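PDB 6U83: outer membrane associated protein from Francisella tularensis subsp. tularensis, which is probably a porin of the outer membrane and ends in this OmpA-like domain, which holds a D-alanine here and probably binds peptidoglycan. Local coordinates for residues Gly45-Thr50 / Lys76-Ser81; Tyr49-Asp54 / Ala168-Ala173; Asp54-Tyr59 / Val83-Asp88; Leu60-Ala65 / Ala69-Lys74; Ala123-Met128 / Ile138-Phe143. All blocks are in the same frame, centred on the assembly; numbering follows the deposited sequence.

Interaction 1 of 5, residues Gly45-Thr50 / Lys76-Ser81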
# COMPACT_ATOMS: atom_id res chain seq x y z
N GLY A 45 -9.25 -3.10 -0.69
CA GLY A 45 -8.12 -2.38 -0.14
C GLY A 45 -7.85 -2.83 1.30
O GLY A 45 -8.76 -2.99 2.10
N VAL A 46 -6.56 -3.04 1.61
CA VAL A 46 -6.20 -3.50 2.95
C VAL A 46 -4.90 -2.87 3.41
O VAL A 46 -4.02 -2.54 2.61
CB VAL A 46 -6.10 -5.04 3.04
CG1 VAL A 46 -4.73 -5.52 2.55
CG2 VAL A 46 -6.37 -5.51 4.47
N ALA A 47 -4.79 -2.72 4.73
CA ALA A 47 -3.55 -2.42 5.42
C ALA A 47 -3.43 -3.39 6.59
O ALA A 47 -4.37 -3.50 7.39
CB ALA A 47 -3.52 -0.96 5.90
N CYS A 48 -2.32 -4.10 6.68
CA CYS A 48 -2.14 -5.08 7.74
C CYS A 48 -0.68 -5.07 8.21
O CYS A 48 0.19 -4.42 7.60
CB CYS A 48 -2.61 -6.47 7.27
SG CYS A 48 -1.79 -7.16 5.80
N TYR A 49 -0.41 -5.75 9.33
CA TYR A 49 0.93 -5.76 9.93
C TYR A 49 1.45 -7.18 10.10
O TYR A 49 0.67 -8.12 10.29
CB TYR A 49 0.97 -5.03 11.31
CG TYR A 49 0.22 -5.74 12.43
CD1 TYR A 49 0.79 -6.81 13.12
CD2 TYR A 49 -1.05 -5.34 12.81
CE1 TYR A 49 0.11 -7.46 14.13
CE2 TYR A 49 -1.74 -5.98 13.82
CZ TYR A 49 -1.16 -7.04 14.47
OH TYR A 49 -1.83 -7.69 15.48
N THR A 50 2.78 -7.33 10.06
CA THR A 50 3.45 -8.51 10.58
C THR A 50 4.48 -8.08 11.61
O THR A 50 4.99 -6.96 11.57
CB THR A 50 4.15 -9.35 9.51
OG1 THR A 50 5.37 -8.69 9.13
CG2 THR A 50 3.27 -9.52 8.30
N LYS A 76 -9.31 4.59 0.84
CA LYS A 76 -9.06 5.76 1.67
C LYS A 76 -8.99 5.38 3.15
O LYS A 76 -8.16 5.91 3.89
CB LYS A 76 -10.13 6.81 1.45
CG LYS A 76 -10.02 7.59 0.16
CD LYS A 76 -11.34 8.30 -0.11
CE LYS A 76 -11.21 9.42 -1.14
NZ LYS A 76 -12.41 10.32 -1.13
N LYS A 77 -9.86 4.49 3.61
CA LYS A 77 -9.75 4.06 5.00
C LYS A 77 -8.39 3.45 5.26
O LYS A 77 -7.70 3.82 6.22
CB LYS A 77 -10.88 3.09 5.35
CG LYS A 77 -12.21 3.78 5.65
CD LYS A 77 -13.20 2.82 6.31
CE LYS A 77 -14.49 3.54 6.70
NZ LYS A 77 -15.41 2.65 7.48
N ALA A 78 -7.95 2.54 4.38
CA ALA A 78 -6.65 1.90 4.57
C ALA A 78 -5.52 2.93 4.60
O ALA A 78 -4.66 2.91 5.49
CB ALA A 78 -6.39 0.87 3.47
N ILE A 79 -5.52 3.85 3.64
CA ILE A 79 -4.43 4.81 3.55
C ILE A 79 -4.36 5.65 4.82
O ILE A 79 -3.28 5.89 5.37
CB ILE A 79 -4.60 5.68 2.30
CG1 ILE A 79 -4.48 4.81 1.05
CG2 ILE A 79 -3.58 6.80 2.29
CD1 ILE A 79 -4.91 5.51 -0.21
N ALA A 80 -5.51 6.10 5.31
CA ALA A 80 -5.55 6.94 6.50
C ALA A 80 -4.89 6.25 7.69
O ALA A 80 -4.14 6.87 8.44
CB ALA A 80 -7.00 7.29 6.84
N SER A 81 -5.17 4.95 7.87
CA SER A 81 -4.54 4.22 8.96
C SER A 81 -3.06 4.02 8.70
O SER A 81 -2.24 4.07 9.62
CB SER A 81 -5.22 2.87 9.15
OG SER A 81 -6.50 3.05 9.71
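A47 has the extended backbone torsions of a strand (phi -132°, psi 126°), and its CB points toward A78. A78 is helical, with phi at -59°, and its CB points back at the strand. The two methyl groups therefore meet, with A47 CB 4.2 Å from A78 CB. An alanine has no rotatable heavy-atom side chain, so the backbones alone set this approach.

The A78 methyl rests against the peptide link that joins V46 to A47. A78 CB lies 4.0 Å from V46 C. The same CB is 4.1 Å from A47 N. V46 contributes its backbone here, because its CB points away from the helix. The A47 methyl also reaches the backbone of its partner, with A47 CB 4.1 Å from A78 O. These are van der Waals contacts, and no hydrogen bond crosses between 45-50 and 76-81. The small residues let the chains come close, with A47 CA only 5.4 Å from A78 CA. About 113 Å² is buried in total.

Close alanine-to-alanine packing here lays the first half of helix 73-89 against strand 46-52, in the sheet of the OmpA-like alpha/beta domain. This strand pairs with strand 55-63 through backbone bonds of V46 with D61 and of C48 with Y59. A disulfide between C48 and C35 ties it to the chain just after strand 33-34, its parallel neighbour in the sheet. A78 also touches L60 on strand 55-63. I79, next along the helix, points away from strand 46-52 and packs on V124, Y127 and M128 of helix 110-130.

Interaction 2 of 5, residues Tyr49-Asp54 / Ala168-Ala173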
# COMPACT_ATOMS: atom_id res chain seq x y z
N TYR A 49 -0.41 -5.75 9.33
CA TYR A 49 0.93 -5.76 9.93
C TYR A 49 1.45 -7.18 10.10
O TYR A 49 0.67 -8.12 10.29
CB TYR A 49 0.97 -5.03 11.31
CG TYR A 49 0.22 -5.74 12.43
CD1 TYR A 49 0.79 -6.81 13.12
CD2 TYR A 49 -1.05 -5.34 12.81
CE1 TYR A 49 0.11 -7.46 14.13
CE2 TYR A 49 -1.74 -5.98 13.82
CZ TYR A 49 -1.16 -7.04 14.47
OH TYR A 49 -1.83 -7.69 15.48
N THR A 50 2.78 -7.33 10.06
CA THR A 50 3.45 -8.51 10.58
C THR A 50 4.48 -8.08 11.61
O THR A 50 4.99 -6.96 11.57
CB THR A 50 4.15 -9.35 9.51
OG1 THR A 50 5.37 -8.69 9.13
CG2 THR A 50 3.27 -9.52 8.30
N ILE A 51 4.77 -8.97 12.54
CA ILE A 51 5.79 -8.74 13.55
C ILE A 51 6.93 -9.71 13.28
O ILE A 51 6.70 -10.88 12.95
CB ILE A 51 5.23 -8.91 14.97
CG1 ILE A 51 4.05 -7.96 15.19
CG2 ILE A 51 6.31 -8.64 16.00
CD1 ILE A 51 3.18 -8.39 16.37
N ASN A 52 8.16 -9.20 13.39
CA ASN A 52 9.38 -10.00 13.26
C ASN A 52 10.26 -9.54 14.41
O ASN A 52 10.90 -8.49 14.34
CB ASN A 52 10.04 -9.80 11.90
CG ASN A 52 9.19 -10.35 10.76
OD1 ASN A 52 9.16 -11.56 10.53
ND2 ASN A 52 8.49 -9.45 10.05
N GLY A 53 10.28 -10.34 15.47
CA GLY A 53 10.93 -9.95 16.70
C GLY A 53 10.17 -8.88 17.45
O GLY A 53 9.08 -9.12 17.97
N ASP A 54 10.75 -7.68 17.50
CA ASP A 54 10.12 -6.52 18.12
C ASP A 54 9.91 -5.40 17.11
O ASP A 54 9.46 -4.31 17.48
CB ASP A 54 10.97 -6.02 19.30
CG ASP A 54 10.48 -6.54 20.65
OD1 ASP A 54 9.67 -5.85 21.31
OD2 ASP A 54 10.91 -7.65 21.06
N ALA A 168 9.09 -0.25 11.62
CA ALA A 168 9.48 0.58 12.75
C ALA A 168 9.47 -0.30 13.99
O ALA A 168 8.76 -1.31 14.03
CB ALA A 168 8.53 1.77 12.92
N PRO A 169 10.27 0.02 15.00
CA PRO A 169 10.19 -0.73 16.25
C PRO A 169 8.80 -0.62 16.88
O PRO A 169 8.06 0.33 16.64
CB PRO A 169 11.27 -0.08 17.13
CG PRO A 169 12.24 0.53 16.14
CD PRO A 169 11.38 0.99 15.00
N LEU A 170 8.45 -1.63 17.68
CA LEU A 170 7.17 -1.59 18.38
C LEU A 170 7.25 -0.61 19.54
O LEU A 170 8.22 -0.61 20.30
CB LEU A 170 6.79 -2.98 18.88
CG LEU A 170 5.95 -3.78 17.89
CD1 LEU A 170 5.71 -5.18 18.39
CD2 LEU A 170 4.63 -3.05 17.64
N LYS A 171 6.23 0.23 19.66
CA LYS A 171 6.22 1.29 20.65
C LYS A 171 5.78 0.77 22.01
O LYS A 171 4.86 -0.05 22.11
CB LYS A 171 5.28 2.42 20.19
CG LYS A 171 5.55 2.94 18.78
CD LYS A 171 6.81 3.80 18.72
CE LYS A 171 7.23 4.08 17.28
NZ LYS A 171 8.39 5.02 17.21
N GLU A 172 6.46 1.23 23.06
CA GLU A 172 6.05 0.89 24.42
C GLU A 172 4.79 1.67 24.80
O GLU A 172 4.63 2.83 24.42
CB GLU A 172 7.18 1.19 25.41
CG GLU A 172 8.23 0.09 25.49
CD GLU A 172 9.50 0.53 26.21
OE1 GLU A 172 9.99 1.65 25.94
OE2 GLU A 172 10.02 -0.24 27.05
N ALA A 173 3.91 1.02 25.56
CA ALA A 173 2.58 1.58 25.80
C ALA A 173 2.66 2.81 26.70
O ALA A 173 3.38 2.82 27.70
CB ALA A 173 1.67 0.52 26.43
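L170 points its CB toward D54, and its CB, CG and CD1 run past D54 O. L170 CB is closest, 3.3 Å from D54 O. L170 CG follows at 3.6 Å from the same D54 O. Further out, L170 CD1 is 4.0 Å from D54 O and is already leaving the carbonyl. At the tip this methyl meets I51, where L170 CD1 lies 4.2 Å from I51 CG2. The side chain thus starts beside a polar backbone atom and ends in an apolar touch.

The polar atom is held by the backbone of L170. L170 N donates a hydrogen bond of 2.9 Å to D54 O, with an N-H...O angle of 150°. P169 adds a looser backbone contact, with P169 C 3.8 Å from D54 O.

The bond continues the antiparallel pairing of strand 161-172 with strand 55-63, after the backbone bond of A168 with V56. D54 ends the turn that joins strands 46-52 and 55-63. G53, in the same turn, has a positive phi of 73°, which suits glycine. Y26 of strand 26-27 touches the side chains of both D54 and L170, and V56 also packs on L170.

This is a surface contact at one end of the sheet, about 18 Å from the centre of the chain, and it buries 160 Å². Its one hydrogen bond is between main-chain atoms, so the join does not depend on a bond from the D54 carboxylate. The leucine carbons lie beside the bonded carbonyl oxygen and probably limit its contact with water.

Interaction 3 of 5, residues Asp54-Tyr59 / Val83-Asp88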
# COMPACT_ATOMS: atom_id res chain seq x y z
N ASP A 54 10.75 -7.68 17.50
CA ASP A 54 10.12 -6.52 18.12
C ASP A 54 9.91 -5.40 17.11
O ASP A 54 9.46 -4.31 17.48
CB ASP A 54 10.97 -6.02 19.30
CG ASP A 54 10.48 -6.54 20.65
OD1 ASP A 54 9.67 -5.85 21.31
OD2 ASP A 54 10.91 -7.65 21.06
N ASP A 55 10.23 -5.65 15.83
CA ASP A 55 9.98 -4.71 14.75
C ASP A 55 8.67 -5.09 14.06
O ASP A 55 8.45 -6.26 13.74
CB ASP A 55 11.12 -4.70 13.74
CG ASP A 55 12.47 -4.38 14.37
OD1 ASP A 55 13.44 -4.18 13.60
OD2 ASP A 55 12.57 -4.35 15.62
N VAL A 56 7.82 -4.09 13.81
CA VAL A 56 6.55 -4.30 13.14
C VAL A 56 6.67 -3.73 11.72
O VAL A 56 7.38 -2.74 11.50
CB VAL A 56 5.38 -3.67 13.92
CG1 VAL A 56 5.54 -2.16 14.05
CG2 VAL A 56 4.05 -4.02 13.28
N THR A 57 6.02 -4.39 10.77
CA THR A 57 5.98 -3.95 9.39
C THR A 57 4.53 -3.86 8.95
O THR A 57 3.78 -4.84 9.09
CB THR A 57 6.75 -4.89 8.46
OG1 THR A 57 8.09 -5.03 8.93
CG2 THR A 57 6.76 -4.34 7.03
N VAL A 58 4.14 -2.71 8.41
CA VAL A 58 2.78 -2.47 7.96
C VAL A 58 2.79 -2.46 6.44
O VAL A 58 3.65 -1.83 5.82
CB VAL A 58 2.20 -1.17 8.53
CG1 VAL A 58 0.78 -0.95 8.02
CG2 VAL A 58 2.18 -1.21 10.05
N TYR A 59 1.85 -3.19 5.85
CA TYR A 59 1.68 -3.22 4.41
C TYR A 59 0.40 -2.49 4.02
O TYR A 59 -0.56 -2.44 4.80
CB TYR A 59 1.60 -4.65 3.89
CG TYR A 59 2.84 -5.42 4.17
CD1 TYR A 59 3.01 -6.06 5.39
CD2 TYR A 59 3.84 -5.53 3.23
CE1 TYR A 59 4.16 -6.79 5.65
CE2 TYR A 59 4.99 -6.24 3.48
CZ TYR A 59 5.14 -6.87 4.69
OH TYR A 59 6.29 -7.58 4.93
N VAL A 83 -1.15 6.11 7.10
CA VAL A 83 -0.50 7.39 7.38
C VAL A 83 -0.42 7.63 8.89
O VAL A 83 0.60 8.13 9.39
CB VAL A 83 -1.25 8.52 6.66
CG1 VAL A 83 -0.75 9.88 7.12
CG2 VAL A 83 -1.11 8.37 5.15
N ASN A 84 -1.48 7.27 9.62
CA ASN A 84 -1.50 7.43 11.08
C ASN A 84 -0.34 6.69 11.74
O ASN A 84 0.21 7.15 12.75
CB ASN A 84 -2.84 6.94 11.63
CG ASN A 84 -3.37 7.81 12.76
OD1 ASN A 84 -4.04 8.82 12.52
ND2 ASN A 84 -3.09 7.41 14.00
N PHE A 85 0.04 5.54 11.18
CA PHE A 85 1.19 4.80 11.69
C PHE A 85 2.50 5.50 11.35
O PHE A 85 3.41 5.58 12.18
CB PHE A 85 1.15 3.39 11.11
CG PHE A 85 2.32 2.53 11.49
CD1 PHE A 85 2.43 2.01 12.76
CD2 PHE A 85 3.28 2.20 10.55
CE1 PHE A 85 3.49 1.19 13.09
CE2 PHE A 85 4.34 1.39 10.88
CZ PHE A 85 4.44 0.89 12.16
N ILE A 86 2.60 6.03 10.13
CA ILE A 86 3.80 6.76 9.72
C ILE A 86 4.01 7.97 10.62
O ILE A 86 5.13 8.22 11.09
CB ILE A 86 3.70 7.16 8.24
CG1 ILE A 86 3.75 5.91 7.36
CG2 ILE A 86 4.81 8.14 7.85
CD1 ILE A 86 3.17 6.15 5.99
N LYS A 87 2.95 8.75 10.87
CA LYS A 87 3.10 9.93 11.71
C LYS A 87 3.42 9.56 13.15
O LYS A 87 4.11 10.32 13.85
CB LYS A 87 1.84 10.79 11.65
CG LYS A 87 1.58 11.46 10.31
CD LYS A 87 0.51 12.56 10.40
CE LYS A 87 -0.88 11.99 10.68
NZ LYS A 87 -1.89 13.07 10.92
N ASP A 88 2.94 8.41 13.62
CA ASP A 88 3.22 8.02 15.00
C ASP A 88 4.58 7.38 15.13
O ASP A 88 5.27 7.58 16.14
CB ASP A 88 2.13 7.08 15.51
CG ASP A 88 0.94 7.82 16.07
OD1 ASP A 88 1.15 8.85 16.76
OD2 ASP A 88 -0.21 7.39 15.82
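Strand 55-59 runs past helix 83-88 with V58 CA 8.3 Å from F85 CA, and the F85 ring reaches across to the strand. Its CG lies opposite the backbone N (chi1 176°), which carries the ring out from the helix. V56 and V58 point their CB atoms toward the helix, so they meet F85 from the opposite direction.

The two valines use different parts of the ring. V58 puts CG2 over one face. V58 CG2 is 3.6 Å from the F85 centroid and 17° off the ring normal, which is a CH-pi contact. The methyl is shifted a little toward the rim, and V58 CG2 comes within 3.5 Å of F85 CE2. V56 instead meets the ring at its edge, near the ring plane, with V56 CG1 3.8 Å from F85 CZ. One valine thus lies over part of a face while the next but one borders the rim. This probably restricts the ring on those two sides.

All three residues are buried, and no hydrogen bond crosses the contact. T57 points away from the helix, and its OG1 is hydrogen-bonded to S167 OG. F85 also touches V166 of strand 161-172 and P29 of a loop.

A helix laid on one face of a mixed sheet is typical of the OmpA-like fold. Strand 55-63, helix 73-89 and strand 94-98 form a beta-alpha-beta crossover here. Strand 161-172 lies between the two parallel strands and is antiparallel to both.

Interaction 4 of 5, residues Leu60-Ala65 / Ala69-Lys74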
# COMPACT_ATOMS: atom_id res chain seq x y z
N LEU A 60 0.40 -1.94 2.81
CA LEU A 60 -0.76 -1.29 2.22
C LEU A 60 -0.96 -1.86 0.83
O LEU A 60 -0.04 -1.83 -0.00
CB LEU A 60 -0.56 0.22 2.15
CG LEU A 60 -1.61 1.03 1.43
CD1 LEU A 60 -2.69 1.40 2.40
CD2 LEU A 60 -0.97 2.27 0.81
N ASP A 61 -2.16 -2.40 0.57
CA ASP A 61 -2.53 -2.88 -0.76
C ASP A 61 -3.87 -2.25 -1.09
O ASP A 61 -4.93 -2.76 -0.71
CB ASP A 61 -2.57 -4.41 -0.80
CG ASP A 61 -2.72 -4.94 -2.21
OD1 ASP A 61 -3.00 -4.14 -3.11
OD2 ASP A 61 -2.56 -6.16 -2.43
N THR A 62 -3.82 -1.12 -1.79
CA THR A 62 -5.00 -0.40 -2.24
C THR A 62 -5.33 -0.82 -3.67
O THR A 62 -4.45 -0.81 -4.54
CB THR A 62 -4.75 1.11 -2.19
OG1 THR A 62 -4.61 1.52 -0.82
CG2 THR A 62 -5.88 1.87 -2.83
N LYS A 63 -6.58 -1.20 -3.91
CA LYS A 63 -7.03 -1.71 -5.20
C LYS A 63 -7.79 -0.63 -5.95
O LYS A 63 -8.33 0.31 -5.37
CB LYS A 63 -7.92 -2.94 -5.01
CG LYS A 63 -7.29 -4.02 -4.16
CD LYS A 63 -6.53 -5.01 -5.00
CE LYS A 63 -5.45 -5.63 -4.16
NZ LYS A 63 -4.77 -6.73 -4.87
N PHE A 64 -7.84 -0.80 -7.28
CA PHE A 64 -8.48 0.15 -8.18
C PHE A 64 -9.36 -0.57 -9.18
O PHE A 64 -9.03 -1.67 -9.66
CB PHE A 64 -7.44 0.98 -8.97
CG PHE A 64 -6.65 1.94 -8.14
CD1 PHE A 64 -5.52 1.52 -7.46
CD2 PHE A 64 -7.02 3.28 -8.08
CE1 PHE A 64 -4.77 2.43 -6.72
CE2 PHE A 64 -6.26 4.19 -7.34
CZ PHE A 64 -5.14 3.76 -6.65
N ALA A 65 -10.47 0.07 -9.54
CA ALA A 65 -11.29 -0.45 -10.63
C ALA A 65 -10.58 -0.30 -11.98
O ALA A 65 -9.60 0.45 -12.14
CB ALA A 65 -12.64 0.28 -10.68
N ALA A 69 -7.80 5.57 -11.78
CA ALA A 69 -6.78 5.96 -10.80
C ALA A 69 -7.41 6.65 -9.60
O ALA A 69 -6.69 7.28 -8.81
CB ALA A 69 -5.72 6.86 -11.44
N THR A 70 -8.73 6.57 -9.48
CA THR A 70 -9.47 7.16 -8.38
C THR A 70 -9.53 6.20 -7.19
O THR A 70 -9.65 4.99 -7.37
CB THR A 70 -10.90 7.45 -8.85
OG1 THR A 70 -10.84 8.21 -10.06
CG2 THR A 70 -11.65 8.21 -7.80
N LEU A 71 -9.45 6.76 -5.98
CA LEU A 71 -9.53 5.97 -4.76
C LEU A 71 -10.98 5.76 -4.37
O LEU A 71 -11.81 6.64 -4.57
CB LEU A 71 -8.81 6.67 -3.61
CG LEU A 71 -7.32 6.94 -3.81
CD1 LEU A 71 -6.85 7.97 -2.81
CD2 LEU A 71 -6.52 5.65 -3.69
N ASN A 72 -11.27 4.59 -3.79
CA ASN A 72 -12.58 4.34 -3.21
C ASN A 72 -12.50 4.45 -1.69
O ASN A 72 -11.44 4.73 -1.12
CB ASN A 72 -13.13 2.97 -3.65
CG ASN A 72 -12.18 1.82 -3.34
OD1 ASN A 72 -11.46 1.83 -2.34
ND2 ASN A 72 -12.19 0.80 -4.19
N ALA A 73 -13.64 4.22 -1.03
CA ALA A 73 -13.71 4.40 0.42
C ALA A 73 -12.82 3.40 1.15
O ALA A 73 -12.18 3.75 2.15
CB ALA A 73 -15.16 4.26 0.87
N LYS A 74 -12.77 2.16 0.66
CA LYS A 74 -11.91 1.15 1.26
C LYS A 74 -10.45 1.56 1.15
O LYS A 74 -9.70 1.54 2.14
CB LYS A 74 -12.14 -0.20 0.60
CG LYS A 74 -11.83 -1.42 1.48
CD LYS A 74 -12.99 -1.78 2.40
CE LYS A 74 -12.59 -2.86 3.41
NZ LYS A 74 -12.36 -4.21 2.80
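The connection from strand 55-63 to helix 73-89 passes the D-alanine pocket, and F64, L71 and T62 pack where its two ends meet. Y66 and D67 of that pocket belong to the intervening loop. The F64 side chain is about 6 Å from the ligand at the nearest atoms.

The F64 ring lies obliquely against the backbone of A69 and T70. F64 CD2 is 3.2 Å from T70 O. F64 CE2 is 3.4 Å from A69 O. F64 and L71 lie side by side and point the same way, with F64 CZ 3.8 Å from L71 CD2. The T62 and L71 side chains cross at about a right angle, with T62 CG2 3.9 Å from L71 CD2.

N72 is the N-cap of the helix. Its CG sits between the backbone N and the carbonyl carbon (chi1 55°), and OD1 accepts a hydrogen bond from G75 N. On the other branch, N72 ND2 only comes near K63 O, at 4.1 Å.

No hydrogen bond joins the two segments. Ring C-H groups carry a slight positive charge, but the two carbonyl oxygens lie obliquely to the ring. Any attraction is therefore probably weak, beside the apolar packing.

Interaction 5 of 5, residues Ala123-Met128 / Ile138-Phe143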
# COMPACT_ATOMS: atom_id res chain seq x y z
N ALA A 123 -2.15 9.30 -7.07
CA ALA A 123 -3.40 9.39 -6.33
C ALA A 123 -3.18 9.07 -4.86
O ALA A 123 -3.53 9.86 -3.97
CB ALA A 123 -4.44 8.45 -6.93
N VAL A 124 -2.59 7.89 -4.59
CA VAL A 124 -2.35 7.48 -3.20
C VAL A 124 -1.59 8.57 -2.46
O VAL A 124 -1.96 8.98 -1.36
CB VAL A 124 -1.61 6.14 -3.15
CG1 VAL A 124 -1.08 5.89 -1.75
CG2 VAL A 124 -2.54 5.02 -3.53
N ALA A 125 -0.53 9.09 -3.10
CA ALA A 125 0.33 10.07 -2.45
C ALA A 125 -0.40 11.38 -2.22
O ALA A 125 -0.19 12.04 -1.19
CB ALA A 125 1.59 10.30 -3.27
N ASP A 126 -1.25 11.78 -3.16
CA ASP A 126 -2.03 13.00 -2.98
C ASP A 126 -2.87 12.92 -1.72
O ASP A 126 -2.87 13.86 -0.91
CB ASP A 126 -2.91 13.23 -4.20
CG ASP A 126 -2.15 13.82 -5.38
OD1 ASP A 126 -0.92 14.03 -5.26
OD2 ASP A 126 -2.79 14.08 -6.42
N TYR A 127 -3.57 11.80 -1.53
CA TYR A 127 -4.43 11.65 -0.35
C TYR A 127 -3.61 11.66 0.93
O TYR A 127 -4.02 12.27 1.93
CB TYR A 127 -5.23 10.35 -0.44
CG TYR A 127 -6.33 10.27 0.60
CD1 TYR A 127 -7.35 11.21 0.63
CD2 TYR A 127 -6.35 9.25 1.54
CE1 TYR A 127 -8.37 11.14 1.58
CE2 TYR A 127 -7.36 9.17 2.49
CZ TYR A 127 -8.36 10.12 2.50
OH TYR A 127 -9.36 10.05 3.45
N MET A 128 -2.46 10.99 0.93
CA MET A 128 -1.57 11.04 2.08
C MET A 128 -1.26 12.48 2.46
O MET A 128 -1.22 12.82 3.65
CB MET A 128 -0.28 10.29 1.77
CG MET A 128 -0.49 8.82 1.54
SD MET A 128 1.07 7.98 1.25
CE MET A 128 0.67 6.33 1.81
N ILE A 138 7.58 11.37 0.63
CA ILE A 138 6.82 10.47 -0.23
C ILE A 138 7.50 10.33 -1.58
O ILE A 138 7.78 11.33 -2.25
CB ILE A 138 5.36 10.94 -0.42
CG1 ILE A 138 4.64 11.00 0.92
CG2 ILE A 138 4.62 9.97 -1.33
CD1 ILE A 138 3.27 11.63 0.82
N ILE A 139 7.74 9.09 -1.99
CA ILE A 139 8.34 8.76 -3.27
C ILE A 139 7.37 7.85 -4.02
O ILE A 139 6.89 6.86 -3.45
CB ILE A 139 9.69 8.06 -3.11
CG1 ILE A 139 10.64 8.92 -2.28
CG2 ILE A 139 10.27 7.72 -4.47
CD1 ILE A 139 10.72 8.51 -0.82
N THR A 140 7.12 8.16 -5.29
CA THR A 140 6.19 7.40 -6.11
C THR A 140 6.93 6.75 -7.28
O THR A 140 7.83 7.35 -7.88
CB THR A 140 5.04 8.28 -6.61
OG1 THR A 140 5.53 9.26 -7.53
CG2 THR A 140 4.37 8.98 -5.45
N LYS A 141 6.53 5.51 -7.56
CA LYS A 141 7.03 4.68 -8.65
C LYS A 141 5.86 3.98 -9.31
O LYS A 141 4.95 3.50 -8.63
CB LYS A 141 7.99 3.60 -8.14
CG LYS A 141 9.40 4.04 -7.79
CD LYS A 141 10.21 2.80 -7.38
CE LYS A 141 11.72 2.96 -7.59
NZ LYS A 141 12.46 1.68 -7.29
N GLY A 142 5.88 3.93 -10.64
CA GLY A 142 4.93 3.13 -11.41
C GLY A 142 5.65 1.94 -12.01
O GLY A 142 6.83 2.01 -12.31
N PHE A 143 4.93 0.83 -12.17
CA PHE A 143 5.53 -0.37 -12.73
C PHE A 143 4.74 -0.92 -13.90
O PHE A 143 5.16 -1.92 -14.50
CB PHE A 143 5.67 -1.45 -11.66
CG PHE A 143 6.71 -1.13 -10.61
CD1 PHE A 143 8.02 -1.51 -10.78
CD2 PHE A 143 6.36 -0.44 -9.45
CE1 PHE A 143 8.98 -1.20 -9.83
CE2 PHE A 143 7.30 -0.14 -8.49
CZ PHE A 143 8.61 -0.52 -8.68
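A125 points its methyl at strand 138-142, and I138 and T140 each offer it a methyl in return. The three CB atoms face inward, those of I138 and T140 from the same side of the strand. A125 CB is 3.6 Å from I138 CG2. It is 3.8 Å from T140 CG2. The alanine methyl thus has a branch of each strand residue next to it.

I138 splits its two branches between two helix residues. CG2 lies opposite the backbone N (CG1 has chi1 -60°) and goes to A125. The longer branch runs on to M128, where I138 CD1 is 3.9 Å from M128 CB. The same methyl passes the helix backbone, with I138 CD1 4.0 Å from A125 O. M128 therefore uses the root of its side chain here. The rest of the chain is extended and serves other neighbours.

Helix 123-128 and strand 138-142 run nearly antiparallel, at 164°, and their axes come within 9.2 Å. The small A125 suits this spacing, with A125 CA 6.9 Å from I138 CA. The contact is apolar, has no hydrogen bond across it, and buries 153 Å².

Strand 94-98, helix 110-130 and strand 138-142 form a beta-alpha-beta unit, and this contact closes its second half. The two strands are parallel neighbours, with backbone bonds of I139 to V94 and V96. V124 and M128 pack on V96 of the first strand. M128 also touches F82 and V83, and Y127 touches K76 and I79, so the other flank of the helix meets helix 73-89.

Overall arrangement
All five contacts involve strands of one mixed sheet. Interactions 1 and 3 lay successive parts of helix 73-89 on strands 46-52 and 55-63, with centres about 10 Å apart. Interaction 4 sits at the start of that helix, and interaction 2 at the far end of the sheet, about 26 Å away between centres. Interaction 4 is nested inside the loops of interactions 1, 2 and 3. Interaction 5 follows 1, 3 and 4 in series, lies inside the loop of interaction 2, and brings in helix 110-130. Interactions 1, 3, 4 and 5 pack two helices and their connections on the sheet, while interaction 2 joins strands. The D-alanine pocket lies near interaction 4.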